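Local coordinates for protein mediator of RNA polymerase II transcription subunit 18 (Schizosaccharomyces pombe, PDB 3C0T) that serves as a subunit of the Mediator complex, the coactivator that relays signals from gene-specific regulatory proteins to the basal RNA polymerase II transcription machinery, at residues L58-I62 / E63-E67. Residues are numbered along the deposited sequence; the frame is centred on the assembly and turned at random.
Sequences LCSNI and ESHDE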
# COMPACT_ATOMS: atom_id res chain seq x y z
N LEU A 58 10.59 -1.34 3.02
CA LEU A 58 10.81 -2.76 2.82
C LEU A 58 9.54 -3.58 3.01
O LEU A 58 8.84 -3.44 4.01
CB LEU A 58 11.90 -3.27 3.77
CG LEU A 58 13.38 -2.99 3.43
CD1 LEU A 58 13.52 -1.83 2.48
CD2 LEU A 58 14.11 -2.69 4.73
N CYS A 59 9.26 -4.43 2.03
CA CYS A 59 8.07 -5.26 2.10
C CYS A 59 8.38 -6.74 2.02
O CYS A 59 9.09 -7.20 1.12
CB CYS A 59 7.11 -4.89 0.97
SG CYS A 59 5.64 -5.93 0.94
N SER A 60 7.85 -7.48 2.98
CA SER A 60 8.02 -8.91 3.02
C SER A 60 6.65 -9.56 2.98
O SER A 60 5.74 -9.15 3.71
CB SER A 60 8.74 -9.33 4.30
OG SER A 60 8.65 -10.73 4.47
N ASN A 61 6.49 -10.55 2.12
CA ASN A 61 5.22 -11.26 2.03
C ASN A 61 5.20 -12.28 3.16
O ASN A 61 5.85 -13.32 3.07
CB ASN A 61 5.10 -11.95 0.67
CG ASN A 61 3.80 -12.71 0.51
OD1 ASN A 61 3.50 -13.25 -0.56
ND2 ASN A 61 3.01 -12.77 1.58
N ILE A 62 4.48 -11.99 4.23
CA ILE A 62 4.43 -12.92 5.36
C ILE A 62 3.39 -14.00 5.17
O ILE A 62 3.25 -14.89 6.00
CB ILE A 62 4.22 -12.19 6.70
CG1 ILE A 62 3.05 -11.21 6.60
CG2 ILE A 62 5.49 -11.46 7.09
CD1 ILE A 62 2.80 -10.43 7.88
N GLU A 63 2.66 -13.92 4.07
CA GLU A 63 1.63 -14.91 3.75
C GLU A 63 2.33 -16.25 3.55
O GLU A 63 1.72 -17.31 3.67
CB GLU A 63 0.90 -14.48 2.48
CG GLU A 63 0.04 -15.55 1.82
CD GLU A 63 -1.06 -16.07 2.72
OE1 GLU A 63 -1.94 -16.79 2.21
OE2 GLU A 63 -1.04 -15.77 3.94
N SER A 64 3.64 -16.19 3.27
CA SER A 64 4.46 -17.38 3.06
C SER A 64 5.49 -17.55 4.18
O SER A 64 6.70 -17.62 3.92
CB SER A 64 5.19 -17.27 1.71
OG SER A 64 6.14 -16.22 1.73
N HIS A 65 5.01 -17.62 5.42
CA HIS A 65 5.87 -17.79 6.59
C HIS A 65 5.19 -18.54 7.72
O HIS A 65 3.96 -18.58 7.81
CB HIS A 65 6.31 -16.43 7.13
CG HIS A 65 7.52 -15.86 6.46
ND1 HIS A 65 8.74 -16.50 6.47
CD2 HIS A 65 7.70 -14.71 5.76
CE1 HIS A 65 9.62 -15.77 5.80
NE2 HIS A 65 9.01 -14.68 5.36
N ASP A 66 6.01 -19.13 8.59
CA ASP A 66 5.51 -19.85 9.75
C ASP A 66 5.48 -18.80 10.85
O ASP A 66 6.53 -18.25 11.20
CB ASP A 66 6.47 -20.96 10.17
CG ASP A 66 6.74 -21.96 9.06
OD1 ASP A 66 7.47 -22.95 9.31
OD2 ASP A 66 6.22 -21.76 7.93
N GLU A 67 4.30 -18.52 11.39
CA GLU A 67 4.20 -17.53 12.45
C GLU A 67 5.04 -18.00 13.63
O GLU A 67 5.35 -17.23 14.53
CB GLU A 67 2.74 -17.36 12.88
CG GLU A 67 2.20 -18.50 13.71
CD GLU A 67 0.76 -18.29 14.09
OE1 GLU A 67 0.27 -19.02 14.98
OE2 GLU A 67 0.11 -17.41 13.48
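I62 and H65 meet at the bend that ends strand 56-61, with the CD2 edge of the imidazole set against I62, and the packed half of this local contact lies there. I62 CA sits at the ring edge and in its plane, 3.7 Å from H65 CD2. The two side chains cross at about a right angle, I62 CG2 coming within 4.1 Å of the same CD2. N61 O approaches CD2 of H65 obliquely, at 3.5 Å. With chi1 at -85°, H65 CG lies beside its own backbone N, which brings the ring back toward I62. I62 is buried, and beyond the bend its side chain touches I152 and L33 of the neighbouring antiparallel strand 27-41.

The outer side is looser, exposed and polar. N61 and E63 run side by side in the same direction, their amide and carboxylate planes only 8° apart, with weak hydrogen bonds back to strand 27-41 from N61 ND2 to L33 O and between E63 OE1 and T31 OG1. The hydrogen bond across the bend runs from S64 OG to N61 O at 3.2 Å. Its angle at the carbonyl oxygen is 147°, the hydroxyl coming in tilted out of the carbonyl plane. This is local packing where the loop sets out toward strand 78-83, the other antiparallel neighbour of 56-61. The chemistry implies that the serine hydroxyl, given to the carbonyl of the last strand residue, ties the start of the loop to the strand end.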